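Local coordinates for tail protein, 43 kDa (Neisseria meningitidis MC58, PDB 3D37) that is of unproven function but probably forms part of the tail baseplate of a Mu-like prophage, at residues G96-C101 and E149-A154; I143-G148 and L155-N160; I282-H287 and T331-K336; L294-L299 and M317-M322. All coordinates share one frame; numbering follows the deposited sequence.

Interaction 1: G96-C101 and E149-A154; sequences GFLVDC and ETVWQA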
loop_
_atom_site.group_PDB
_atom_site.type_symbol
_atom_site.label_atom_id
_atom_site.label_comp_id
_atom_site.label_asym_id
_atom_site.label_seq_id
_atom_site.Cartn_x
_atom_site.Cartn_y
_atom_site.Cartn_z
ATOM N N GLY A 96 29.170 23.865 1.689
ATOM C CA GLY A 96 28.913 23.423 3.057
ATOM C C GLY A 96 29.832 24.018 4.125
ATOM O O GLY A 96 29.369 24.376 5.172
ATOM N N PHE A 97 31.138 24.102 3.860
ATOM C CA PHE A 97 32.058 24.850 4.704
ATOM C C PHE A 97 31.660 26.322 4.930
ATOM O O PHE A 97 31.626 26.809 6.055
ATOM C CB PHE A 97 33.461 24.865 4.085
ATOM C CG PHE A 97 34.154 23.526 4.102
ATOM C CD1 PHE A 97 34.559 22.954 5.316
ATOM C CD2 PHE A 97 34.426 22.855 2.895
ATOM C CE1 PHE A 97 35.215 21.732 5.336
ATOM C CE2 PHE A 97 35.074 21.628 2.898
ATOM C CZ PHE A 97 35.485 21.064 4.129
ATOM N N LEU A 98 31.377 27.037 3.848
ATOM C CA LEU A 98 31.001 28.456 3.943
ATOM C C LEU A 98 29.646 28.657 4.631
ATOM O O LEU A 98 29.477 29.591 5.386
ATOM C CB LEU A 98 31.001 29.067 2.546
ATOM C CG LEU A 98 32.292 28.849 1.729
ATOM C CD1 LEU A 98 32.586 30.009 0.795
ATOM C CD2 LEU A 98 33.474 28.609 2.641
ATOM N N VAL A 99 28.696 27.748 4.389
ATOM C CA VAL A 99 27.391 27.749 5.065
ATOM C C VAL A 99 27.490 27.494 6.553
ATOM O O VAL A 99 26.696 28.034 7.359
ATOM C CB VAL A 99 26.417 26.662 4.465
ATOM C CG1 VAL A 99 25.258 26.423 5.395
ATOM C CG2 VAL A 99 25.942 27.052 3.048
ATOM N N ASP A 100 28.437 26.638 6.923
ATOM C CA ASP A 100 28.604 26.226 8.312
ATOM C C ASP A 100 29.469 27.229 9.090
ATOM O O ASP A 100 29.177 27.534 10.226
ATOM C CB ASP A 100 29.316 24.878 8.425
ATOM C CG ASP A 100 28.491 23.684 7.938
ATOM O OD1 ASP A 100 27.254 23.747 7.658
ATOM O OD2 ASP A 100 29.158 22.638 7.812
ATOM N N CYS A 101 30.552 27.688 8.465
ATOM C CA CYS A 101 31.636 28.433 9.145
ATOM C C CYS A 101 31.408 29.941 9.151
ATOM O O CYS A 101 30.512 30.458 8.472
ATOM C CB CYS A 101 32.989 28.130 8.486
ATOM S SG CYS A 101 33.401 26.311 8.347
ATOM N N GLU A 149 27.455 36.113 10.916
ATOM C CA GLU A 149 27.183 35.759 9.515
ATOM C C GLU A 149 28.166 34.693 9.063
ATOM O O GLU A 149 29.358 34.644 9.516
ATOM C CB GLU A 149 27.158 36.980 8.553
ATOM C CG GLU A 149 25.759 37.647 8.524
ATOM C CD GLU A 149 25.473 38.545 7.312
ATOM O OE1 GLU A 149 26.224 39.517 7.038
ATOM O OE2 GLU A 149 24.436 38.293 6.664
ATOM N N THR A 150 27.636 33.839 8.189
ATOM C CA THR A 150 28.349 32.743 7.695
ATOM C C THR A 150 29.116 33.303 6.536
ATOM O O THR A 150 28.764 34.326 5.984
ATOM C CB THR A 150 27.356 31.608 7.213
ATOM O OG1 THR A 150 26.569 32.059 6.086
ATOM C CG2 THR A 150 26.427 31.146 8.361
ATOM N N VAL A 151 30.159 32.620 6.129
ATOM C CA VAL A 151 30.857 33.012 4.901
ATOM C C VAL A 151 29.863 33.130 3.704
ATOM O O VAL A 151 29.946 34.087 2.890
ATOM C CB VAL A 151 32.026 32.047 4.598
ATOM C CG1 VAL A 151 32.868 32.562 3.437
ATOM C CG2 VAL A 151 32.905 31.850 5.841
ATOM N N TRP A 152 28.947 32.147 3.611
ATOM C CA TRP A 152 27.923 32.088 2.575
ATOM C C TRP A 152 26.991 33.302 2.581
ATOM O O TRP A 152 26.854 33.956 1.573
ATOM C CB TRP A 152 27.093 30.784 2.610
ATOM C CG TRP A 152 26.518 30.587 1.277
ATOM C CD1 TRP A 152 25.227 30.878 0.874
ATOM C CD2 TRP A 152 27.227 30.229 0.109
ATOM N NE1 TRP A 152 25.106 30.691 -0.472
ATOM C CE2 TRP A 152 26.301 30.268 -0.974
ATOM C CE3 TRP A 152 28.540 29.798 -0.133
ATOM C CZ2 TRP A 152 26.645 29.907 -2.264
ATOM C CZ3 TRP A 152 28.888 29.457 -1.407
ATOM C CH2 TRP A 152 27.950 29.489 -2.469
ATOM N N GLN A 153 26.352 33.576 3.701
ATOM C CA GLN A 153 25.559 34.807 3.870
ATOM C C GLN A 153 26.287 36.050 3.452
ATOM O O GLN A 153 25.723 36.887 2.739
ATOM C CB GLN A 153 25.159 34.988 5.315
ATOM C CG GLN A 153 24.009 34.136 5.700
ATOM C CD GLN A 153 23.749 34.160 7.199
ATOM O OE1 GLN A 153 24.683 34.237 7.990
ATOM N NE2 GLN A 153 22.478 34.046 7.594
ATOM N N ALA A 154 27.553 36.158 3.866
ATOM C CA ALA A 154 28.349 37.311 3.568
ATOM C C ALA A 154 28.636 37.373 2.086
ATOM O O ALA A 154 28.646 38.445 1.465
ATOM C CB ALA A 154 29.705 37.269 4.374
#

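Interaction 2: I143-G148 and L155-N160; sequences IDIEPG and LTHIAN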
loop_
_atom_site.group_PDB
_atom_site.type_symbol
_atom_site.label_atom_id
_atom_site.label_comp_id
_atom_site.label_asym_id
_atom_site.label_seq_id
_atom_site.Cartn_x
_atom_site.Cartn_y
_atom_site.Cartn_z
ATOM N N ILE A 143 29.555 47.364 2.346
ATOM C CA ILE A 143 28.737 46.209 2.752
ATOM C C ILE A 143 28.960 45.917 4.242
ATOM O O ILE A 143 30.058 45.529 4.658
ATOM C CB ILE A 143 28.984 44.964 1.884
ATOM C CG1 ILE A 143 28.686 45.257 0.406
ATOM C CG2 ILE A 143 28.082 43.810 2.332
ATOM C CD1 ILE A 143 27.239 45.227 0.070
ATOM N N ASP A 144 27.903 46.161 5.025
ATOM C CA ASP A 144 27.902 46.021 6.473
ATOM C C ASP A 144 27.337 44.648 6.777
ATOM O O ASP A 144 26.135 44.418 6.595
ATOM C CB ASP A 144 27.004 47.096 7.122
ATOM C CG ASP A 144 27.780 48.271 7.693
ATOM O OD1 ASP A 144 28.935 48.076 8.133
ATOM O OD2 ASP A 144 27.220 49.395 7.730
ATOM N N ILE A 145 28.202 43.745 7.231
ATOM C CA ILE A 145 27.819 42.382 7.607
ATOM C C ILE A 145 27.825 42.206 9.144
ATOM O O ILE A 145 28.673 42.787 9.836
ATOM C CB ILE A 145 28.745 41.322 6.921
ATOM C CG1 ILE A 145 30.162 41.861 6.715
ATOM C CG2 ILE A 145 28.120 40.860 5.552
ATOM C CD1 ILE A 145 31.144 40.859 6.146
ATOM N N GLU A 146 26.891 41.426 9.684
ATOM C CA GLU A 146 26.823 41.206 11.147
ATOM C C GLU A 146 27.595 39.930 11.596
ATOM O O GLU A 146 27.594 38.933 10.882
ATOM C CB GLU A 146 25.372 41.237 11.652
ATOM C CG GLU A 146 24.354 40.497 10.770
ATOM C CD GLU A 146 22.918 40.561 11.311
ATOM O OE1 GLU A 146 22.172 39.550 11.149
ATOM O OE2 GLU A 146 22.539 41.628 11.880
ATOM N N PRO A 147 28.239 39.959 12.791
ATOM C CA PRO A 147 29.381 39.038 13.119
ATOM C C PRO A 147 29.136 37.511 13.066
ATOM O O PRO A 147 30.019 36.743 12.610
ATOM C CB PRO A 147 29.805 39.478 14.535
ATOM C CG PRO A 147 29.204 40.888 14.711
ATOM C CD PRO A 147 27.917 40.856 13.926
ATOM N N GLY A 148 27.964 37.059 13.505
ATOM C CA GLY A 148 27.590 35.640 13.326
ATOM C C GLY A 148 27.227 35.231 11.891
ATOM O O GLY A 148 26.721 34.135 11.665
ATOM N N LEU A 155 28.892 36.214 1.512
ATOM C CA LEU A 155 29.207 36.155 0.119
ATOM C C LEU A 155 27.958 36.521 -0.748
ATOM O O LEU A 155 28.087 37.146 -1.816
ATOM C CB LEU A 155 29.673 34.739 -0.187
ATOM C CG LEU A 155 30.513 34.369 -1.381
ATOM C CD1 LEU A 155 31.718 35.245 -1.483
ATOM C CD2 LEU A 155 30.899 32.934 -1.104
ATOM N N THR A 156 26.787 36.130 -0.262
ATOM C CA THR A 156 25.526 36.343 -0.965
ATOM C C THR A 156 25.210 37.853 -0.969
ATOM O O THR A 156 24.990 38.456 -2.027
ATOM C CB THR A 156 24.389 35.522 -0.306
ATOM O OG1 THR A 156 24.704 34.115 -0.351
ATOM C CG2 THR A 156 23.024 35.787 -0.997
ATOM N N HIS A 157 25.307 38.454 0.214
ATOM C CA HIS A 157 25.211 39.925 0.434
ATOM C C HIS A 157 26.101 40.702 -0.543
ATOM O O HIS A 157 25.642 41.462 -1.395
ATOM C CB HIS A 157 25.616 40.191 1.873
ATOM C CG HIS A 157 24.911 41.348 2.522
ATOM N ND1 HIS A 157 23.742 41.198 3.245
ATOM C CD2 HIS A 157 25.227 42.665 2.583
ATOM C CE1 HIS A 157 23.365 42.383 3.707
ATOM N NE2 HIS A 157 24.255 43.291 3.326
ATOM N N ILE A 158 27.390 40.458 -0.464
ATOM C CA ILE A 158 28.344 41.081 -1.333
ATOM C C ILE A 158 27.993 40.915 -2.818
ATOM O O ILE A 158 27.952 41.888 -3.609
ATOM C CB ILE A 158 29.755 40.486 -1.050
ATOM C CG1 ILE A 158 30.265 40.938 0.327
ATOM C CG2 ILE A 158 30.711 40.898 -2.108
ATOM C CD1 ILE A 158 31.310 39.979 0.935
ATOM N N ALA A 159 27.773 39.665 -3.196
ATOM C CA ALA A 159 27.468 39.296 -4.575
ATOM C C ALA A 159 26.200 40.014 -5.046
ATOM O O ALA A 159 26.180 40.583 -6.141
ATOM C CB ALA A 159 27.286 37.693 -4.690
ATOM N N ASN A 160 25.190 40.015 -4.183
ATOM C CA ASN A 160 23.867 40.465 -4.532
ATOM C C ASN A 160 23.856 41.992 -4.664
ATOM O O ASN A 160 23.165 42.538 -5.557
ATOM C CB ASN A 160 22.808 39.950 -3.534
ATOM C CG ASN A 160 22.415 38.449 -3.763
ATOM O OD1 ASN A 160 22.827 37.799 -4.743
ATOM N ND2 ASN A 160 21.636 37.907 -2.842
#

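Interaction 3: I282-H287 and T331-K336; sequences ITVGGH and TELRLK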
loop_
_atom_site.group_PDB
_atom_site.type_symbol
_atom_site.label_atom_id
_atom_site.label_comp_id
_atom_site.label_asym_id
_atom_site.label_seq_id
_atom_site.Cartn_x
_atom_site.Cartn_y
_atom_site.Cartn_z
ATOM N N ILE A 282 10.100 20.005 -15.080
ATOM C CA ILE A 282 10.010 18.942 -16.077
ATOM C C ILE A 282 10.842 17.743 -15.658
ATOM O O ILE A 282 11.991 17.873 -15.241
ATOM C CB ILE A 282 10.471 19.473 -17.449
ATOM C CG1 ILE A 282 9.436 20.473 -17.960
ATOM C CG2 ILE A 282 10.757 18.287 -18.441
ATOM C CD1 ILE A 282 9.817 21.214 -19.197
ATOM N N THR A 283 10.272 16.557 -15.776
ATOM C CA THR A 283 11.013 15.355 -15.554
ATOM C C THR A 283 11.269 14.623 -16.916
ATOM O O THR A 283 10.321 14.473 -17.719
ATOM C CB THR A 283 10.266 14.449 -14.544
ATOM O OG1 THR A 283 9.989 15.211 -13.341
ATOM C CG2 THR A 283 11.120 13.236 -14.207
ATOM N N VAL A 284 12.550 14.253 -17.143
ATOM C CA VAL A 284 13.037 13.569 -18.335
ATOM C C VAL A 284 13.750 12.300 -17.961
ATOM O O VAL A 284 14.218 12.137 -16.847
ATOM C CB VAL A 284 13.915 14.434 -19.279
ATOM C CG1 VAL A 284 13.084 15.502 -19.936
ATOM C CG2 VAL A 284 15.170 15.017 -18.534
ATOM N N GLY A 285 13.793 11.346 -18.900
ATOM C CA GLY A 285 14.523 10.109 -18.650
ATOM C C GLY A 285 15.984 10.442 -18.960
ATOM O O GLY A 285 16.243 11.300 -19.755
ATOM N N GLY A 286 16.919 9.736 -18.346
ATOM C CA GLY A 286 18.374 10.029 -18.541
ATOM C C GLY A 286 18.861 11.221 -17.728
ATOM O O GLY A 286 18.098 11.830 -16.948
ATOM N N HIS A 287 20.134 11.547 -17.955
ATOM C CA HIS A 287 20.855 12.641 -17.370
ATOM C C HIS A 287 21.500 13.609 -18.368
ATOM O O HIS A 287 22.034 14.628 -17.967
ATOM C CB HIS A 287 21.928 12.111 -16.447
ATOM C CG HIS A 287 21.367 11.380 -15.263
ATOM N ND1 HIS A 287 22.070 10.406 -14.596
ATOM C CD2 HIS A 287 20.149 11.427 -14.682
ATOM C CE1 HIS A 287 21.315 9.902 -13.638
ATOM N NE2 HIS A 287 20.170 10.547 -13.639
ATOM N N THR A 331 16.047 12.986 -14.692
ATOM C CA THR A 331 16.448 14.276 -14.264
ATOM C C THR A 331 15.179 15.116 -14.056
ATOM O O THR A 331 14.291 15.194 -14.929
ATOM C CB THR A 331 17.498 14.989 -15.224
ATOM O OG1 THR A 331 18.502 14.043 -15.621
ATOM C CG2 THR A 331 18.183 16.224 -14.496
ATOM N N GLU A 332 15.108 15.739 -12.879
ATOM C CA GLU A 332 14.143 16.825 -12.652
ATOM C C GLU A 332 14.773 18.121 -12.959
ATOM O O GLU A 332 15.902 18.462 -12.473
ATOM C CB GLU A 332 13.673 16.762 -11.195
ATOM C CG GLU A 332 12.910 17.986 -10.710
ATOM C CD GLU A 332 12.606 17.870 -9.179
ATOM O OE1 GLU A 332 11.984 16.821 -8.846
ATOM O OE2 GLU A 332 13.008 18.807 -8.403
ATOM N N LEU A 333 14.080 18.877 -13.789
ATOM C CA LEU A 333 14.550 20.162 -14.289
ATOM C C LEU A 333 13.641 21.274 -13.745
ATOM O O LEU A 333 12.444 21.300 -14.057
ATOM C CB LEU A 333 14.582 20.172 -15.822
ATOM C CG LEU A 333 15.314 19.000 -16.541
ATOM C CD1 LEU A 333 14.971 19.054 -18.026
ATOM C CD2 LEU A 333 16.823 19.063 -16.288
ATOM N N ARG A 334 14.179 22.113 -12.870
ATOM C CA ARG A 334 13.403 23.196 -12.246
ATOM C C ARG A 334 13.685 24.448 -13.042
ATOM O O ARG A 334 14.734 25.040 -12.949
ATOM C CB ARG A 334 13.755 23.374 -10.761
ATOM C CG ARG A 334 13.501 22.057 -10.004
ATOM C CD ARG A 334 13.558 22.243 -8.474
ATOM N NE ARG A 334 14.897 22.573 -8.012
ATOM C CZ ARG A 334 15.795 21.688 -7.607
ATOM N NH1 ARG A 334 15.548 20.377 -7.634
ATOM N NH2 ARG A 334 16.974 22.106 -7.220
ATOM N N LEU A 335 12.709 24.804 -13.857
ATOM C CA LEU A 335 12.813 25.841 -14.850
ATOM C C LEU A 335 12.061 27.114 -14.444
ATOM O O LEU A 335 10.990 27.077 -13.810
ATOM C CB LEU A 335 12.314 25.284 -16.168
ATOM C CG LEU A 335 13.192 24.227 -16.824
ATOM C CD1 LEU A 335 12.399 23.397 -17.817
ATOM C CD2 LEU A 335 14.444 24.909 -17.486
ATOM N N LYS A 336 12.639 28.251 -14.810
ATOM C CA LYS A 336 12.126 29.549 -14.459
ATOM C C LYS A 336 11.983 30.388 -15.702
ATOM O O LYS A 336 12.609 30.101 -16.720
ATOM C CB LYS A 336 13.071 30.239 -13.454
ATOM C CG LYS A 336 13.203 29.486 -12.086
ATOM C CD LYS A 336 11.922 29.743 -11.278
ATOM C CE LYS A 336 11.969 29.373 -9.849
ATOM N NZ LYS A 336 10.682 29.721 -9.210
#

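Interaction 4: L294-L299 and M317-M322; sequences LWQPGL and MGRRFM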
loop_
_atom_site.group_PDB
_atom_site.type_symbol
_atom_site.label_atom_id
_atom_site.label_comp_id
_atom_site.label_asym_id
_atom_site.label_seq_id
_atom_site.Cartn_x
_atom_site.Cartn_y
_atom_site.Cartn_z
ATOM N N LEU A 294 25.365 16.961 -19.871
ATOM C CA LEU A 294 24.787 16.786 -18.556
ATOM C C LEU A 294 23.944 18.001 -18.149
ATOM O O LEU A 294 24.420 19.086 -18.173
ATOM C CB LEU A 294 25.874 16.507 -17.534
ATOM C CG LEU A 294 26.468 15.121 -17.639
ATOM C CD1 LEU A 294 27.838 15.021 -17.003
ATOM C CD2 LEU A 294 25.531 14.043 -17.081
ATOM N N TRP A 295 22.678 17.763 -17.786
ATOM C CA TRP A 295 21.809 18.823 -17.288
ATOM C C TRP A 295 22.507 19.479 -16.090
ATOM O O TRP A 295 23.046 18.802 -15.232
ATOM C CB TRP A 295 20.432 18.275 -16.874
ATOM C CG TRP A 295 19.659 17.635 -17.943
ATOM C CD1 TRP A 295 19.395 16.312 -18.062
ATOM C CD2 TRP A 295 18.986 18.269 -19.030
ATOM N NE1 TRP A 295 18.612 16.079 -19.131
ATOM C CE2 TRP A 295 18.376 17.254 -19.777
ATOM C CE3 TRP A 295 18.890 19.587 -19.478
ATOM C CZ2 TRP A 295 17.639 17.520 -20.925
ATOM C CZ3 TRP A 295 18.187 19.837 -20.609
ATOM C CH2 TRP A 295 17.553 18.834 -21.306
ATOM N N GLN A 296 22.488 20.794 -16.068
ATOM C CA GLN A 296 23.225 21.588 -15.096
ATOM C C GLN A 296 22.578 22.944 -15.023
ATOM O O GLN A 296 22.263 23.552 -16.074
ATOM C CB GLN A 296 24.671 21.755 -15.588
ATOM C CG GLN A 296 25.627 22.410 -14.593
ATOM C CD GLN A 296 25.901 21.528 -13.378
ATOM O OE1 GLN A 296 26.177 22.062 -12.296
ATOM N NE2 GLN A 296 25.854 20.201 -13.544
ATOM N N PRO A 297 22.421 23.491 -13.794
ATOM C CA PRO A 297 21.842 24.866 -13.728
ATOM C C PRO A 297 22.619 25.856 -14.565
ATOM O O PRO A 297 23.838 25.749 -14.593
ATOM C CB PRO A 297 21.920 25.188 -12.227
ATOM C CG PRO A 297 21.848 23.828 -11.572
ATOM C CD PRO A 297 22.690 22.963 -12.450
ATOM N N GLY A 298 21.935 26.843 -15.203
ATOM C CA GLY A 298 22.613 27.818 -16.055
ATOM C C GLY A 298 22.364 27.608 -17.527
ATOM O O GLY A 298 22.536 28.534 -18.321
ATOM N N LEU A 299 21.908 26.413 -17.880
ATOM C CA LEU A 299 21.388 26.112 -19.219
ATOM C C LEU A 299 20.004 26.726 -19.483
ATOM O O LEU A 299 19.218 26.976 -18.557
ATOM C CB LEU A 299 21.329 24.603 -19.451
ATOM C CG LEU A 299 22.636 23.855 -19.268
ATOM C CD1 LEU A 299 22.436 22.403 -19.415
ATOM C CD2 LEU A 299 23.695 24.433 -20.310
ATOM N N MET A 317 17.298 26.570 -13.247
ATOM C CA MET A 317 17.759 27.177 -11.978
ATOM C C MET A 317 18.191 26.085 -11.021
ATOM O O MET A 317 18.956 26.317 -10.119
ATOM C CB MET A 317 16.578 28.014 -11.399
ATOM C CG MET A 317 16.859 28.831 -10.209
ATOM S SD MET A 317 17.803 30.394 -10.457
ATOM C CE MET A 317 16.427 31.223 -11.324
ATOM N N GLY A 318 17.626 24.902 -11.199
ATOM C CA GLY A 318 17.867 23.746 -10.360
ATOM C C GLY A 318 17.674 22.451 -11.106
ATOM O O GLY A 318 16.911 22.383 -12.072
ATOM N N ARG A 319 18.448 21.435 -10.722
ATOM C CA ARG A 319 18.316 20.158 -11.322
ATOM C C ARG A 319 18.717 19.016 -10.425
ATOM O O ARG A 319 19.669 19.101 -9.665
ATOM C CB ARG A 319 19.027 20.077 -12.685
ATOM C CG ARG A 319 20.459 19.915 -12.670
ATOM C CD ARG A 319 20.940 18.438 -12.622
ATOM N NE ARG A 319 22.362 18.605 -12.473
ATOM C CZ ARG A 319 23.069 18.672 -11.355
ATOM N NH1 ARG A 319 22.577 18.455 -10.163
ATOM N NH2 ARG A 319 24.339 18.936 -11.470
ATOM N N ARG A 320 17.967 17.936 -10.556
ATOM C CA ARG A 320 18.164 16.759 -9.728
ATOM C C ARG A 320 18.284 15.509 -10.590
ATOM O O ARG A 320 17.344 15.113 -11.252
ATOM C CB ARG A 320 17.002 16.734 -8.733
ATOM C CG ARG A 320 16.890 15.659 -7.665
ATOM C CD ARG A 320 15.574 15.996 -6.886
ATOM N NE ARG A 320 15.117 14.834 -6.205
ATOM C CZ ARG A 320 13.837 14.480 -5.992
ATOM N NH1 ARG A 320 12.788 15.251 -6.357
ATOM N NH2 ARG A 320 13.620 13.294 -5.408
ATOM N N PHE A 321 19.488 14.925 -10.581
ATOM C CA PHE A 321 19.754 13.594 -11.082
ATOM C C PHE A 321 19.222 12.558 -10.077
ATOM O O PHE A 321 19.527 12.601 -8.880
ATOM C CB PHE A 321 21.263 13.314 -11.302
ATOM C CG PHE A 321 21.958 14.240 -12.264
ATOM C CD1 PHE A 321 21.454 14.494 -13.540
ATOM C CD2 PHE A 321 23.197 14.800 -11.912
ATOM C CE1 PHE A 321 22.166 15.335 -14.459
ATOM C CE2 PHE A 321 23.930 15.644 -12.828
ATOM C CZ PHE A 321 23.436 15.893 -14.077
ATOM N N MET A 322 18.418 11.644 -10.586
ATOM C CA MET A 322 17.729 10.675 -9.798
ATOM C C MET A 322 17.854 9.256 -10.398
ATOM O O MET A 322 17.837 9.077 -11.602
ATOM C CB MET A 322 16.240 11.045 -9.722
ATOM C CG MET A 322 15.916 12.494 -9.247
ATOM S SD MET A 322 14.097 12.757 -9.014
ATOM C CE MET A 322 13.581 12.738 -10.705
#

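Interaction 1: G96-C101 and E149-A154
The capping box that starts helix 151-161, with Thr150 as its N-cap, is set against the last turn of helix 95-100, so that N-H groups at the start of one helix meet carbonyls at the end of the other. Trp152 N donates to Leu98 O at 3.2 Å. The bond is nearly straight at the hydrogen (163°), yet the donor stands above the carbonyl plane and not on a lone pair. Val151 N binds Cys101 O, also at 3.2 Å, and Thr150 CA brings a C-H to that same oxygen, 3.2 Å away. Cys101 is the first residue to leave helical angles. Within the box, Thr150 OG1 accepts from Gln153 N at 2.8 Å, and Gln153 OE1 in return takes Thr150 N on a lone pair at 3.0 Å. The threonine hydroxyl sits between its own backbone N and carbonyl carbon (chi1 65°); this rotation sends CG2 across to Val99 O, 3.3 Å off. Apolar contacts complete the joint. Leu98 CD1 meets Val151 CG1 at 3.7 Å, while Leu98 CB lies in the plane of the Trp152 indole at its edge, 3.7 Å from CE3. Val99 CG2 packs on the root of the same ring, and Pro34 touches both residues. Asp100, on the far side of the helix, forms salt bridges with Arg92 and with Arg247 of a second subunit. The reciprocal Thr150-Gln153 pair is the classic capping box of a helix N-terminus; the end of helix 95-100 packs against this capped start in the gp44-like second domain.

Interaction 2: I143-G148 and L155-N160
Ile143 and Ile158 bring their CA atoms to 6.6 Å, where the irregular chain that leads toward helix 151-161 runs beside a later turn of that helix. On the helical side the turn is held by its own i to i+4 bonds, such as Ala159 N to Leu155 O at 2.9 Å. Ile143 carries the contact from the loop. Its CG2, anti to the backbone N, points into the angle between His157 and Ile158 and lies 4.1 Å from Ile158 CG1. The end of its longer branch, CD1, lies 4.1 Å from His157 CD2. Ile143 and the histidine point opposite ways as they pass, and the methyl CG2 comes to the ring edge, near its plane; the modelled approach there is shorter than carbons allow, so its exact depth is doubtful. Ile145 CG2 adds a looser contact at 4.4 Å from His157 CG, obliquely to the ring, and also touches Ala154 one turn earlier. Its chi1 of 32° is about halfway between staggered and eclipsed, which suggests some strain or an imprecise fit. Asp144 O stays 3.9 Å from His157 NE2. Ile145 O accepts from Gln105 NE2, and Ile158 continues inward onto Val113 and Leu120 of helix 113-121. The two segments share neither hydrogen bond nor salt bridge: the loop meets this turn near the surface through aliphatic branches, and probably through the imidazole edge, though that part rests partly on the too-short approach.

Interaction 3: I282-H287 and T331-K336
Thr331 opens the ladder: its N donates to Val284 O at 3.0 Å and its O accepts from Val284 N at 3.0 Å, a hydrogen-bonded antiparallel pair. The Thr331 hydroxyl, turned beside its own backbone N (chi1 -43°), gives a third bond to the bend beyond the strand, with OG1 2.6 Å from Gly286 O in the carbonyl plane and on a lone pair. The same OG1 lies in the plane of the His287 ring, 3.2 Å from CD2 at its edge. Glu332 faces Thr283 in a non-hydrogen-bonded pair on the other side of the sheet. There Glu332 OE2 receives Arg334 NH1 at 3.1 Å, on its anti side, in a salt bridge, while OE1 pairs with Arg320. Leu333 returns to the Thr331 side and closes the second hydrogen-bonded pair, with N to Ile282 O at 2.7 Å and O to Ile282 N at 2.9 Å; its CD1 leans on Val284 CG2. Arg334 also reaches Asp28 and Asp30, which extends the charged row across neighbouring strands. Leu335 ends the contact, its CD1 3.7 Å from Ile282 CD1. Hydrogen-bonded and non-hydrogen-bonded pairs in turn, with a mainly apolar face packed on Trp295 and Leu316 and the other lined with charge, mark an antiparallel strand pair in the C-terminal domain, assigned to the phage barrel clan.

Interaction 4: L294-L299 and M317-M322
A type II beta turn from Gln296 to Leu299, with Trp295 just before it, packs against strand 310-324, beside the classic beta bulge that Met317 and Gly318 form opposite Arg334. Arg319 carries the contact. Its NE donates to Trp295 O at 2.8 Å (153° at the hydrogen); the oxygen lies in the guanidinium plane, whereas the donor stands above the plane of the carbonyl. CG sits between the backbone N and the carbonyl carbon (chi1 78°), and a second bend at chi2 (88°) folds the chain up to that oxygen. The guanidinium is flanked on its two faces: Pro297 CD lies over one and Phe321 CE2 over the opposite one, both offset toward the rim. The proline also crosses the stem of Arg319 at about a right angle, its CD 3.8 Å from Arg319 CG, and sets CB 3.8 Å from Met317 O. NE, for its part, stands 3.3 Å above the Phe321 ring plane, toward the rim of the ring. With a weak bond from NH1 to Ser29 as well, this buried charge is held by polar contacts at its edge and carbon on its faces, which probably favours a fixed rotation. Phe321 reaches up to the same backbone oxygen, its CZ 3.2 Å from Trp295 O, and its CE1 lies 4.2 Å from Trp295 CB. At the far end the Leu294 and Phe321 side chains cross at about a right angle, with Leu294 CD2 4.1 Å from Phe321 CZ.

From the N terminus, helix 95-100 comes first, and interaction 1 closes a loop of 47 residues by bringing it to the start of helix 151-161. Interaction 2 begins inside that loop, at 143-148, and ends further along the same helix, so the two cross; they touch where Leu98 meets Leu155. Both lie within the gp44-like second domain. The C-terminal domain follows in series, its contacts centred 23 to 33 Å away. There interaction 3 pairs strands 278-285 and 330-337, and the whole of interaction 4 falls between them in sequence. Probable backbone hydrogen bonds between Arg334 and both Met317 and Gly318 join these two contacts in adjoining strands.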